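Local coordinates for peptidoglycan N-acetylglucosamine deacetylase (Bacillus cereus, PDB 5O6Y), which removes the acetyl group from N-acetylglucosamine residues of peptidoglycan and also acts on soluble chitin substrates, with zinc as cofactor, at residues A11-G16 against N135-Q140; G167-Q172 against V202-M207; F27-D32 against H173-G178. All coordinates share one frame; numbering follows the deposited sequence.

Contact 1. Residues A11-G16 against N135-Q140; sequences AYAFSG and NFMIVQ. With NA (sodium ion), chain P; NA (sodium ion), chain O; PE3 (3,6,9,12,15,18,21,24,27,30,33,36,39-tridecaoxahentetracontane-1,41-diol), chain I.
Y12 and Q140 meet through the ends of their side chains: NE2 of Q140 gives a nearly straight hydrogen bond to OH of Y12 at 3.1 Å. The hydroxyl lies in the plane of the Q140 amide, whereas the phenol ring is turned 79° from that plane. Earlier along the same ring, CG2 of I138 comes up to the ring edge, 3.5 Å from CD1 of Y12. The tyrosine reaches both partners because its CG stands anti to the backbone N (chi1 -178°), which swings the ring across I138, with OH ending at Q140. F14 and Q140 run alongside each other, with CD2 of F14 3.6 Å from CB of Q140; C23 of the polyether PE3 approaches the edge of the F14 ring.

Beneath these side chains lies a parallel strand pair, 12-13 beside 137-139, in a three-stranded sheet where 137-139 is central and 115-116 completes the other side. Its ladder consists of I138 N to A11 O (3.2 Å), A13 N to I138 O (3.2 Å) and Q140 N to A13 O (3.0 Å), so the two backbones advance in step. Y12 and I138 share one face, which helix 125-133 covers through L128. A13 and V139 point to the other, where CE of the extended M137 chain reaches CB of A13 at 4.2 Å.

Farther out, NE2 of Q140 also hydrogen-bonds to the carbonyl of G121, giving the amide a second hold that helps set its rotation. NE of R117 hydrogen-bonds to O of V139. Where segment 11-16 leaves the pair, OG of S15 bridges two sodium ions, 2.6 Å from each; O of G16 binds one of them, and the other holds a water that accepts from N of F14.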
ATOM      1  N   ALA A  11      15.026  -6.995   2.545  1.00  4.58           N
ATOM      2  CA  ALA A  11      14.320  -5.926   1.839  1.00  8.33           C
ATOM      3  C   ALA A  11      13.026  -5.662   2.597  1.00  4.51           C
ATOM      4  O   ALA A  11      11.998  -6.299   2.365  1.00  7.28           O
ATOM      5  CB  ALA A  11      14.060  -6.310   0.388  1.00  4.70           C
ATOM      6  N   TYR A  12      13.082  -4.700   3.516  1.00  8.78           N
ATOM      7  CA  TYR A  12      12.024  -4.504   4.497  1.00  4.34           C
ATOM      8  C   TYR A  12      12.186  -3.115   5.094  1.00  8.35           C
ATOM      9  O   TYR A  12      13.288  -2.754   5.522  1.00  6.18           O
ATOM     10  CB  TYR A  12      12.109  -5.591   5.578  1.00  4.30           C
ATOM     11  CG  TYR A  12      11.039  -5.556   6.646  1.00  4.22           C
ATOM     12  CD1 TYR A  12       9.753  -6.006   6.386  1.00  4.24           C
ATOM     13  CD2 TYR A  12      11.330  -5.114   7.930  1.00  4.12           C
ATOM     14  CE1 TYR A  12       8.778  -5.992   7.365  1.00  4.17           C
ATOM     15  CE2 TYR A  12      10.363  -5.097   8.916  1.00  4.05           C
ATOM     16  CZ  TYR A  12       9.090  -5.536   8.629  1.00 10.08           C
ATOM     17  OH  TYR A  12       8.127  -5.518   9.612  1.00 12.91           O
ATOM     18  N   ALA A  13      11.107  -2.335   5.113  1.00  5.57           N
ATOM     19  CA  ALA A  13      11.203  -0.958   5.577  1.00  6.01           C
ATOM     20  C   ALA A  13       9.841  -0.467   6.046  1.00  4.12           C
ATOM     21  O   ALA A  13       8.797  -0.968   5.621  1.00  4.15           O
ATOM     22  CB  ALA A  13      11.751  -0.037   4.481  1.00 10.56           C
ATOM     23  N   PHE A  14       9.876   0.534   6.929  1.00  4.04           N
ATOM     24  CA  PHE A  14       8.676   1.198   7.416  1.00  3.99           C
ATOM     25  C   PHE A  14       8.469   2.588   6.835  1.00  3.99           C
ATOM     26  O   PHE A  14       7.326   3.054   6.789  1.00  3.98           O
ATOM     27  CB  PHE A  14       8.711   1.313   8.948  1.00  3.89           C
ATOM     28  CG  PHE A  14       8.695  -0.010   9.656  1.00  3.88           C
ATOM     29  CD1 PHE A  14       9.874  -0.691   9.906  1.00  3.88           C
ATOM     30  CD2 PHE A  14       7.500  -0.573  10.070  1.00  3.86           C
ATOM     31  CE1 PHE A  14       9.862  -1.910  10.555  1.00  3.87           C
ATOM     32  CE2 PHE A  14       7.484  -1.791  10.720  1.00  7.65           C
ATOM     33  CZ  PHE A  14       8.663  -2.460  10.964  1.00  3.86           C
ATOM     34  N   SER A  15       9.533   3.257   6.397  1.00  4.01           N
ATOM     35  CA  SER A  15       9.440   4.614   5.876  1.00  4.01           C
ATOM     36  C   SER A  15      10.583   4.829   4.894  1.00  4.08           C
ATOM     37  O   SER A  15      11.438   3.959   4.707  1.00  4.11           O
ATOM     38  CB  SER A  15       9.458   5.641   7.014  1.00  3.92           C
ATOM     39  OG  SER A  15      10.552   5.422   7.889  1.00  3.88           O
ATOM     40  N   GLY A  16      10.599   6.004   4.268  1.00  4.09           N
ATOM     41  CA  GLY A  16      11.561   6.299   3.233  1.00  4.16           C
ATOM     42  C   GLY A  16      12.676   7.230   3.669  1.00  4.13           C
ATOM     43  O   GLY A  16      12.861   7.511   4.858  1.00  4.05           O
ATOM     44  N   ASN A 135      13.469 -11.377  -4.904  1.00 18.61           N
ATOM     45  CA  ASN A 135      13.518 -10.013  -5.431  1.00 15.22           C
ATOM     46  C   ASN A 135      12.230  -9.238  -5.157  1.00 13.26           C
ATOM     47  O   ASN A 135      11.840  -8.370  -5.943  1.00 10.95           O
ATOM     48  CB  ASN A 135      13.842 -10.000  -6.930  1.00 22.59           C
ATOM     49  CG  ASN A 135      14.441  -8.686  -7.388  1.00 30.14           C
ATOM     50  OD1 ASN A 135      14.930  -7.899  -6.576  1.00 41.08           O
ATOM     51  ND2 ASN A 135      14.408  -8.442  -8.693  1.00 31.72           N
ATOM     52  N   PHE A 136      11.561  -9.541  -4.048  1.00  9.76           N
ATOM     53  CA  PHE A 136      10.442  -8.730  -3.575  1.00  8.91           C
ATOM     54  C   PHE A 136      10.951  -7.620  -2.662  1.00  4.95           C
ATOM     55  O   PHE A 136      12.145  -7.537  -2.380  1.00  4.93           O
ATOM     56  CB  PHE A 136       9.420  -9.580  -2.818  1.00  5.02           C
ATOM     57  CG  PHE A 136       8.520 -10.397  -3.699  1.00 11.58           C
ATOM     58  CD1 PHE A 136       8.697 -11.768  -3.812  1.00 12.17           C
ATOM     59  CD2 PHE A 136       7.480  -9.802  -4.395  1.00  5.15           C
ATOM     60  CE1 PHE A 136       7.863 -12.526  -4.611  1.00 11.52           C
ATOM     61  CE2 PHE A 136       6.641 -10.557  -5.194  1.00 26.91           C
ATOM     62  CZ  PHE A 136       6.832 -11.922  -5.301  1.00 15.05           C
ATOM     63  N   MET A 137      10.047  -6.744  -2.239  1.00  5.90           N
ATOM     64  CA  MET A 137      10.371  -5.806  -1.174  1.00  8.51           C
ATOM     65  C   MET A 137       9.118  -5.571  -0.353  1.00  9.71           C
ATOM     66  O   MET A 137       8.076  -5.197  -0.895  1.00  4.72           O
ATOM     67  CB  MET A 137      10.919  -4.480  -1.709  1.00  4.89           C
ATOM     68  CG  MET A 137      11.228  -3.493  -0.589  1.00 13.56           C
ATOM     69  SD  MET A 137      12.264  -2.092  -1.046  1.00 22.36           S
ATOM     70  CE  MET A 137      12.417  -1.282   0.543  1.00 14.19           C
ATOM     71  N   ILE A 138       9.224  -5.805   0.945  1.00  4.61           N
ATOM     72  CA  ILE A 138       8.106  -5.614   1.861  1.00  4.53           C
ATOM     73  C   ILE A 138       8.180  -4.223   2.464  1.00  4.45           C
ATOM     74  O   ILE A 138       9.217  -3.814   2.981  1.00 11.39           O
ATOM     75  CB  ILE A 138       8.072  -6.689   2.972  1.00 10.78           C
ATOM     76  CG1 ILE A 138       7.608  -8.038   2.419  1.00  4.57           C
ATOM     77  CG2 ILE A 138       7.143  -6.260   4.097  1.00  9.92           C
ATOM     78  CD1 ILE A 138       8.698  -8.847   1.768  1.00  4.64           C
ATOM     79  N   VAL A 139       7.072  -3.491   2.390  1.00  9.87           N
ATOM     80  CA  VAL A 139       6.978  -2.146   2.941  1.00  8.42           C
ATOM     81  C   VAL A 139       5.767  -2.095   3.857  1.00  7.42           C
ATOM     82  O   VAL A 139       4.642  -2.358   3.418  1.00  4.69           O
ATOM     83  CB  VAL A 139       6.871  -1.077   1.843  1.00  8.22           C
ATOM     84  CG1 VAL A 139       6.530   0.273   2.454  1.00  4.33           C
ATOM     85  CG2 VAL A 139       8.171  -0.996   1.058  1.00  7.70           C
ATOM     86  N   GLN A 140       5.997  -1.765   5.126  1.00  5.78           N
ATOM     87  CA  GLN A 140       4.905  -1.574   6.072  1.00  4.14           C
ATOM     88  C   GLN A 140       4.395  -0.141   5.993  1.00  4.11           C
ATOM     89  O   GLN A 140       4.023   0.328   4.913  1.00  4.17           O
ATOM     90  CB  GLN A 140       5.359  -1.911   7.494  1.00  5.34           C
ATOM     91  CG  GLN A 140       5.968  -3.298   7.653  1.00  9.47           C
ATOM     92  CD  GLN A 140       4.928  -4.399   7.776  1.00  8.90           C
ATOM     93  OE1 GLN A 140       3.786  -4.248   7.340  1.00 14.93           O
ATOM     94  NE2 GLN A 140       5.321  -5.515   8.380  1.00  4.54           N
TER
HETATM   95 NA    NA P 312      12.014   7.547   7.286  1.00  9.23          NA
HETATM   96 NA    NA O 311      11.559   3.491   9.380  1.00 10.51          NA
HETATM   97  O25 PE3 I 305       3.051  -0.269  12.768  0.69 28.90           O
HETATM   98  C24 PE3 I 305       3.730  -0.311  11.543  0.69 25.82           C
HETATM   99  C23 PE3 I 305       4.164  -1.751  11.281  0.69 17.55           C
HETATM  100  O22 PE3 I 305       3.317  -2.604  11.996  0.69 17.85           O
HETATM  101  O   HOH W   1      12.201   1.326   7.963  1.00  3.98           O
HETATM  102  O   HOH W   2       9.836   9.177   8.225  1.00  6.69           O

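Contact 2. Residues G167-Q172 against V202-M207; sequences GSVILQ and VTLPSM. With NA (sodium ion), chain N.
M207 points from the short helix 204-207 at V169 and at the backbone leading into strand 169-173. From CB, its chain first runs straight: CG is anti to the backbone N (chi1 168°) and SD continues the extension, which carries the sulfur across to the strand. SD packs 3.7 Å from CG2 of V169, the two side chains meeting at a slant, and lies 4.0 Å from O of G167. A bend at the last torsion (chi3 -76°) then turns the methyl so that CE lies 3.8 Å from O of G167 and 3.9 Å from O of S168. The methionine thus combines an apolar contact at its sulfur with packing of its methyl against two peptide carbonyls, and no hydrogen bond joins the segments.

The other branch of V169 looks toward L204, with CG1 a loose 4.5 Å from CD2. At the start of the helix T203 holds the N-cap position, and its carbonyl accepts both from N of M207 and from OG of S206. On the other segment, OG of S168 coordinates a sodium ion at 2.6 Å. The same oxygen accepts a hydrogen bond from N of F165.

Strand 169-173 runs between strands 22-28 and 143-144 of the larger parallel sheet. Helix 204-207 packs against it, M207 also touching A24 of strand 22-28 and L204 reaching F115 of strand 115-116.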
ATOM      1  N   GLY A 167       9.633  11.096   4.212  1.00  7.22           N
ATOM      2  CA  GLY A 167       9.747   9.657   4.123  1.00  4.02           C
ATOM      3  C   GLY A 167       8.584   8.878   4.697  1.00  3.99           C
ATOM      4  O   GLY A 167       8.636   7.642   4.704  1.00 12.14           O
ATOM      5  N   SER A 168       7.537   9.551   5.170  1.00  3.95           N
ATOM      6  CA  SER A 168       6.409   8.854   5.773  1.00  7.50           C
ATOM      7  C   SER A 168       5.667   8.011   4.742  1.00  9.42           C
ATOM      8  O   SER A 168       5.469   8.430   3.597  1.00  4.06           O
ATOM      9  CB  SER A 168       5.445   9.852   6.414  1.00  3.86           C
ATOM     10  OG  SER A 168       6.031  10.488   7.535  1.00 10.30           O
ATOM     11  N   VAL A 169       5.260   6.815   5.156  1.00  8.50           N
ATOM     12  CA  VAL A 169       4.422   5.931   4.354  1.00  4.07           C
ATOM     13  C   VAL A 169       3.082   5.820   5.069  1.00  6.61           C
ATOM     14  O   VAL A 169       3.002   5.269   6.173  1.00  3.97           O
ATOM     15  CB  VAL A 169       5.066   4.552   4.157  1.00  5.75           C
ATOM     16  CG1 VAL A 169       4.138   3.645   3.361  1.00  4.19           C
ATOM     17  CG2 VAL A 169       6.413   4.689   3.460  1.00  4.15           C
ATOM     18  N   ILE A 170       2.028   6.342   4.447  1.00 13.49           N
ATOM     19  CA  ILE A 170       0.721   6.480   5.082  1.00 11.29           C
ATOM     20  C   ILE A 170      -0.164   5.319   4.656  1.00 12.69           C
ATOM     21  O   ILE A 170      -0.135   4.896   3.495  1.00  5.29           O
ATOM     22  CB  ILE A 170       0.077   7.832   4.720  1.00  8.56           C
ATOM     23  CG1 ILE A 170       1.096   8.961   4.896  1.00  3.99           C
ATOM     24  CG2 ILE A 170      -1.150   8.083   5.574  1.00  7.64           C
ATOM     25  CD1 ILE A 170       0.651  10.294   4.337  1.00  4.00           C
ATOM     26  N   LEU A 171      -0.956   4.803   5.590  1.00 18.03           N
ATOM     27  CA  LEU A 171      -1.791   3.634   5.346  1.00 14.48           C
ATOM     28  C   LEU A 171      -3.256   4.050   5.324  1.00 17.22           C
ATOM     29  O   LEU A 171      -3.755   4.637   6.288  1.00  7.62           O
ATOM     30  CB  LEU A 171      -1.543   2.562   6.406  1.00  4.75           C
ATOM     31  CG  LEU A 171      -2.544   1.409   6.524  1.00  9.21           C
ATOM     32  CD1 LEU A 171      -2.783   0.717   5.192  1.00  4.21           C
ATOM     33  CD2 LEU A 171      -2.051   0.422   7.555  1.00 17.87           C
ATOM     34  N   GLN A 172      -3.935   3.754   4.221  1.00 19.40           N
ATOM     35  CA  GLN A 172      -5.381   3.892   4.133  1.00 13.13           C
ATOM     36  C   GLN A 172      -5.959   2.626   3.511  1.00 17.77           C
ATOM     37  O   GLN A 172      -5.230   1.753   3.032  1.00 17.52           O
ATOM     38  CB  GLN A 172      -5.785   5.136   3.333  1.00 10.46           C
ATOM     39  CG  GLN A 172      -5.719   6.425   4.141  1.00 18.16           C
ATOM     40  CD  GLN A 172      -6.029   7.655   3.308  1.00 11.56           C
ATOM     41  OE1 GLN A 172      -5.370   7.918   2.303  1.00  6.91           O
ATOM     42  NE2 GLN A 172      -7.035   8.418   3.726  1.00  9.92           N
ATOM     43  N   VAL A 202       4.933  10.643  -3.804  1.00  4.52           N
ATOM     44  CA  VAL A 202       5.607   9.722  -4.708  1.00  4.61           C
ATOM     45  C   VAL A 202       5.048   8.322  -4.483  1.00  7.64           C
ATOM     46  O   VAL A 202       4.329   8.060  -3.519  1.00 10.91           O
ATOM     47  CB  VAL A 202       7.137   9.727  -4.517  1.00  5.78           C
ATOM     48  CG1 VAL A 202       7.696  11.133  -4.684  1.00 10.56           C
ATOM     49  CG2 VAL A 202       7.500   9.163  -3.154  1.00  4.51           C
ATOM     50  N   THR A 203       5.392   7.420  -5.394  1.00  4.71           N
ATOM     51  CA  THR A 203       5.060   6.014  -5.234  1.00  4.74           C
ATOM     52  C   THR A 203       6.197   5.292  -4.516  1.00  8.42           C
ATOM     53  O   THR A 203       7.299   5.820  -4.351  1.00  8.39           O
ATOM     54  CB  THR A 203       4.778   5.362  -6.593  1.00  8.15           C
ATOM     55  OG1 THR A 203       5.981   5.322  -7.373  1.00  7.46           O
ATOM     56  CG2 THR A 203       3.720   6.143  -7.352  1.00  4.90           C
ATOM     57  N   LEU A 204       5.915   4.067  -4.074  1.00  4.70           N
ATOM     58  CA  LEU A 204       6.949   3.278  -3.411  1.00  4.67           C
ATOM     59  C   LEU A 204       8.163   3.009  -4.296  1.00  9.04           C
ATOM     60  O   LEU A 204       9.291   3.084  -3.777  1.00  9.04           O
ATOM     61  CB  LEU A 204       6.354   1.962  -2.890  1.00  4.67           C
ATOM     62  CG  LEU A 204       5.179   2.074  -1.915  1.00 11.34           C
ATOM     63  CD1 LEU A 204       4.924   0.742  -1.226  1.00  4.58           C
ATOM     64  CD2 LEU A 204       5.416   3.177  -0.894  1.00  5.92           C
ATOM     65  N   PRO A 205       8.027   2.687  -5.592  1.00 14.62           N
ATOM     66  CA  PRO A 205       9.236   2.529  -6.419  1.00 14.47           C
ATOM     67  C   PRO A 205      10.136   3.752  -6.420  1.00 10.71           C
ATOM     68  O   PRO A 205      11.362   3.612  -6.342  1.00 10.07           O
ATOM     69  CB  PRO A 205       8.662   2.246  -7.813  1.00  5.05           C
ATOM     70  CG  PRO A 205       7.370   1.590  -7.545  1.00  5.04           C
ATOM     71  CD  PRO A 205       6.817   2.271  -6.329  1.00  4.92           C
ATOM     72  N   SER A 206       9.560   4.952  -6.504  1.00  5.99           N
ATOM     73  CA  SER A 206      10.381   6.157  -6.521  1.00 10.90           C
ATOM     74  C   SER A 206      10.980   6.443  -5.147  1.00  4.74           C
ATOM     75  O   SER A 206      12.119   6.912  -5.050  1.00 17.28           O
ATOM     76  CB  SER A 206       9.556   7.347  -7.016  1.00 18.25           C
ATOM     77  OG  SER A 206       8.234   7.302  -6.508  1.00 27.23           O
ATOM     78  N   MET A 207      10.239   6.152  -4.075  1.00 12.93           N
ATOM     79  CA  MET A 207      10.737   6.434  -2.731  1.00  4.56           C
ATOM     80  C   MET A 207      11.947   5.572  -2.390  1.00 13.39           C
ATOM     81  O   MET A 207      12.926   6.066  -1.816  1.00 17.61           O
ATOM     82  CB  MET A 207       9.628   6.226  -1.699  1.00  4.48           C
ATOM     83  CG  MET A 207      10.130   6.208  -0.262  1.00  7.54           C
ATOM     84  SD  MET A 207       8.820   6.102   0.970  1.00  4.29           S
ATOM     85  CE  MET A 207       8.199   7.783   0.958  1.00  4.26           C
TER
HETATM   86 NA    NA N 310       7.040   8.781   9.275  1.00  5.37          NA
HETATM   87  O   HOH W   3       6.060   8.578  12.030  1.00  5.15           O

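Contact 3. Residues F27-D32 against H173-G178; sequences FDDGPD and HSTPGG. With 5YA (4-naphthalen-1-yl-~{N}-oxidanyl-benzamide), chain H.
D28 and H173 pair in parallel where strands 22-28 and 169-173 reach the active site of this polysaccharide deacetylase (NodB) fold. D28 is the predicted proton acceptor, H173 the predicted proton donor, and D29 a zinc ligand together with H79 and H83, both of which its side chain touches.

Among the backbone bonds, N of S174 donates to O of D28 at 2.7 Å, nearly straight, tying the loop after H173 to D28. The side-chain bond is T175 OG1 to OD2 of D29, unusually short at 2.5 Å. It uses the anti lone pair of OD2, and the two side chains lie side by side, pointing the same way, so the threonine probably helps to orient the carboxylate, whose OD1 faces the bound hydroxamate 5YA.

The imidazole of H173 touches both aspartates. Its CD2 sits 3.4 Å from OD2 of D29 and 3.7 Å from CB of D28, the ring plane 30° from the D29 carboxylate. OD1 of D147 hydrogen-bonds to ND1, which helps fix the ring's rotation, while NE2 lies 3.6 Å from C17 of 5YA. In a separate packing contact, CG of P176 lies 3.6 Å from CB of D32; the carboxylate of D32 is hydrogen-bonded to OG1 of T36 and to the backbone N of E34 and F35.

Two waters bridge the segments. One donates to OD1 of D32 and accepts from N of G177, within the type II turn from T175 to G178. Another accepts from N of G30 and pairs with OG of S174 at 2.9 Å.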
ATOM      1  N   PHE A  27      -2.823   2.326  -0.221  1.00 11.18           N
ATOM      2  CA  PHE A  27      -4.216   1.934  -0.043  1.00 10.31           C
ATOM      3  C   PHE A  27      -4.318   0.417  -0.094  1.00  5.65           C
ATOM      4  O   PHE A  27      -3.717  -0.218  -0.966  1.00  8.15           O
ATOM      5  CB  PHE A  27      -5.110   2.574  -1.114  1.00 10.71           C
ATOM      6  CG  PHE A  27      -5.104   4.081  -1.083  1.00  7.39           C
ATOM      7  CD1 PHE A  27      -6.006   4.776  -0.297  1.00  4.54           C
ATOM      8  CD2 PHE A  27      -4.191   4.800  -1.836  1.00  9.71           C
ATOM      9  CE1 PHE A  27      -6.000   6.160  -0.266  1.00  4.50           C
ATOM     10  CE2 PHE A  27      -4.179   6.185  -1.808  1.00  4.57           C
ATOM     11  CZ  PHE A  27      -5.083   6.864  -1.022  1.00  4.52           C
ATOM     12  N   ASP A  28      -5.080  -0.158   0.834  1.00 10.81           N
ATOM     13  CA  ASP A  28      -5.116  -1.598   1.041  1.00 14.91           C
ATOM     14  C   ASP A  28      -6.520  -2.156   0.847  1.00 14.71           C
ATOM     15  O   ASP A  28      -7.518  -1.445   0.997  1.00 20.45           O
ATOM     16  CB  ASP A  28      -4.622  -1.959   2.445  1.00 10.79           C
ATOM     17  CG  ASP A  28      -3.113  -1.968   2.543  1.00 12.37           C
ATOM     18  OD1 ASP A  28      -2.450  -1.667   1.534  1.00 17.20           O
ATOM     19  OD2 ASP A  28      -2.586  -2.284   3.626  1.00 10.62           O
ATOM     20  N   ASP A  29      -6.567  -3.446   0.505  1.00 12.40           N
ATOM     21  CA  ASP A  29      -7.716  -4.350   0.473  1.00 17.63           C
ATOM     22  C   ASP A  29      -8.508  -4.266  -0.825  1.00 20.34           C
ATOM     23  O   ASP A  29      -9.417  -5.067  -1.019  1.00 36.03           O
ATOM     24  CB  ASP A  29      -8.677  -4.156   1.659  1.00 20.26           C
ATOM     25  CG  ASP A  29      -8.011  -4.404   2.990  1.00 20.44           C
ATOM     26  OD1 ASP A  29      -7.004  -5.136   3.029  1.00 13.60           O
ATOM     27  OD2 ASP A  29      -8.489  -3.863   4.003  1.00 11.37           O
ATOM     28  N   GLY A  30      -8.203  -3.321  -1.714  1.00 20.53           N
ATOM     29  CA  GLY A  30      -8.907  -3.211  -2.960  1.00 14.19           C
ATOM     30  C   GLY A  30      -8.506  -4.292  -3.940  1.00 11.43           C
ATOM     31  O   GLY A  30      -7.704  -5.182  -3.634  1.00 16.76           O
ATOM     32  N   PRO A  31      -9.071  -4.223  -5.148  1.00 10.49           N
ATOM     33  CA  PRO A  31     -10.047  -3.225  -5.594  1.00  5.92           C
ATOM     34  C   PRO A  31     -11.460  -3.472  -5.073  1.00 10.06           C
ATOM     35  O   PRO A  31     -11.782  -4.571  -4.624  1.00 16.28           O
ATOM     36  CB  PRO A  31     -10.004  -3.370  -7.110  1.00  9.09           C
ATOM     37  CG  PRO A  31      -9.669  -4.810  -7.320  1.00 11.45           C
ATOM     38  CD  PRO A  31      -8.684  -5.126  -6.245  1.00 11.40           C
ATOM     39  N   ASP A  32     -12.289  -2.433  -5.135  1.00 10.12           N
ATOM     40  CA  ASP A  32     -13.692  -2.511  -4.761  1.00 11.79           C
ATOM     41  C   ASP A  32     -14.481  -1.629  -5.719  1.00 18.60           C
ATOM     42  O   ASP A  32     -13.913  -0.961  -6.586  1.00 30.10           O
ATOM     43  CB  ASP A  32     -13.906  -2.096  -3.301  1.00 20.65           C
ATOM     44  CG  ASP A  32     -13.889  -0.595  -3.114  1.00 28.73           C
ATOM     45  OD1 ASP A  32     -14.947  -0.023  -2.778  1.00 30.00           O
ATOM     46  OD2 ASP A  32     -12.820   0.016  -3.311  1.00 30.64           O
ATOM     47  N   HIS A 173      -7.285   2.523   3.522  1.00 17.12           N
ATOM     48  CA  HIS A 173      -7.953   1.314   3.060  1.00 18.85           C
ATOM     49  C   HIS A 173      -8.997   1.638   2.005  1.00 20.34           C
ATOM     50  O   HIS A 173      -9.659   2.678   2.061  1.00 21.29           O
ATOM     51  CB  HIS A 173      -8.617   0.563   4.223  1.00 21.81           C
ATOM     52  CG  HIS A 173      -7.646   0.026   5.228  1.00 23.01           C
ATOM     53  ND1 HIS A 173      -7.298   0.715   6.370  1.00 19.59           N
ATOM     54  CD2 HIS A 173      -6.947  -1.134   5.262  1.00 19.23           C
ATOM     55  CE1 HIS A 173      -6.429   0.003   7.065  1.00 20.46           C
ATOM     56  NE2 HIS A 173      -6.198  -1.123   6.414  1.00 19.24           N
ATOM     57  N   SER A 174      -9.128   0.734   1.035  1.00 20.13           N
ATOM     58  CA  SER A 174     -10.247   0.741   0.102  1.00 21.35           C
ATOM     59  C   SER A 174     -10.950  -0.608   0.184  1.00 21.03           C
ATOM     60  O   SER A 174     -11.132  -1.291  -0.830  1.00 21.95           O
ATOM     61  CB  SER A 174      -9.772   1.037  -1.322  1.00 15.64           C
ATOM     62  OG  SER A 174      -8.714   0.174  -1.698  1.00 24.09           O
ATOM     63  N   THR A 175     -11.338  -0.994   1.398  1.00 27.30           N
ATOM     64  CA  THR A 175     -11.903  -2.313   1.661  1.00 31.60           C
ATOM     65  C   THR A 175     -13.357  -2.366   1.202  1.00 31.22           C
ATOM     66  O   THR A 175     -14.126  -1.444   1.495  1.00 32.15           O
ATOM     67  CB  THR A 175     -11.816  -2.638   3.152  1.00 27.30           C
ATOM     68  OG1 THR A 175     -10.482  -2.396   3.619  1.00 27.42           O
ATOM     69  CG2 THR A 175     -12.179  -4.094   3.411  1.00 24.05           C
ATOM     70  N   PRO A 176     -13.767  -3.414   0.486  1.00 22.17           N
ATOM     71  CA  PRO A 176     -15.174  -3.528   0.072  1.00 25.22           C
ATOM     72  C   PRO A 176     -16.096  -3.644   1.276  1.00 25.11           C
ATOM     73  O   PRO A 176     -15.975  -4.564   2.088  1.00 27.70           O
ATOM     74  CB  PRO A 176     -15.190  -4.804  -0.778  1.00 20.61           C
ATOM     75  CG  PRO A 176     -13.775  -5.009  -1.200  1.00 26.32           C
ATOM     76  CD  PRO A 176     -12.935  -4.491  -0.075  1.00 23.66           C
ATOM     77  N   GLY A 177     -17.023  -2.696   1.387  1.00 28.41           N
ATOM     78  CA  GLY A 177     -17.999  -2.712   2.457  1.00 31.36           C
ATOM     79  C   GLY A 177     -17.550  -2.090   3.758  1.00 46.15           C
ATOM     80  O   GLY A 177     -18.224  -2.278   4.779  1.00 54.50           O
ATOM     81  N   GLY A 178     -16.435  -1.354   3.764  1.00 40.19           N
ATOM     82  CA  GLY A 178     -15.962  -0.720   4.975  1.00 38.09           C
ATOM     83  C   GLY A 178     -16.536   0.673   5.176  1.00 38.87           C
ATOM     84  O   GLY A 178     -17.154   1.257   4.289  1.00 41.45           O
TER
HETATM   85  C1  5YA H 304      -4.342  -0.524  13.658  0.66 46.63           C
HETATM   86  C2  5YA H 304      -4.503  -1.079  12.384  0.66 46.94           C
HETATM   87  C3  5YA H 304      -3.664  -2.096  11.930  0.66 47.44           C
HETATM   88  C4  5YA H 304      -2.612  -2.569  12.773  0.66 48.25           C
HETATM   89  C5  5YA H 304      -2.448  -2.001  14.073  0.66 48.20           C
HETATM   90  C6  5YA H 304      -3.331  -0.968  14.506  0.66 47.55           C
HETATM   91  C7  5YA H 304      -1.722  -3.601  12.353  0.66 46.57           C
HETATM   92  C8  5YA H 304      -0.713  -4.038  13.206  0.66 44.62           C
HETATM   93  O1  5YA H 304      -3.377  -3.909   5.733  0.66 29.49           O
HETATM   94  C9  5YA H 304      -0.554  -3.481  14.478  0.66 42.16           C
HETATM   95  C10 5YA H 304      -1.404  -2.473  14.922  0.66 44.42           C
HETATM   96  C11 5YA H 304      -3.866  -2.651  10.559  0.66 43.99           C
HETATM   97  C12 5YA H 304      -2.978  -2.292   9.565  0.66 42.68           C
HETATM   98  C13 5YA H 304      -3.127  -2.779   8.281  0.66 43.10           C
HETATM   99  N1  5YA H 304      -5.380  -4.766   6.160  0.66 30.81           N
HETATM  100  C14 5YA H 304      -4.175  -3.621   7.974  0.66 37.31           C
HETATM  101  C15 5YA H 304      -5.080  -3.983   8.963  0.66 39.66           C
HETATM  102  C16 5YA H 304      -4.926  -3.496  10.256  0.66 41.40           C
HETATM  103  C17 5YA H 304      -4.289  -4.120   6.532  0.66 32.47           C
HETATM  104  O2  5YA H 304      -5.490  -5.221   4.834  0.66  4.46           O
HETATM  105  O   HOH W   4      -6.139  -1.010  -2.427  1.00  4.87           O
HETATM  106  O   HOH W   5     -17.050  -0.973  -1.278  1.00 24.53           O

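How the contacts relate
Contact 1 closes before contact 2 opens along the chain, while contact 3 alternates with each of them. Contacts 1 and 2, with centres about 10 Å apart, touch through a probable hydrogen bond from N of G16 to O of G167, joining the turn after strand 12-13 to the loop that leads into strand 169-173. That strand then leads from contact 2 to contact 3, about 18 Å between centres, beside strand 22-28, with D28 N probably bonded to Q172 O. The two neighbouring strands carry D28 and H173 to the active site, D29 following directly, while contact 2 supplies L171 to the ligand pocket. Contact 1 lies across the chain's centre from contact 3, about 21 Å between centres.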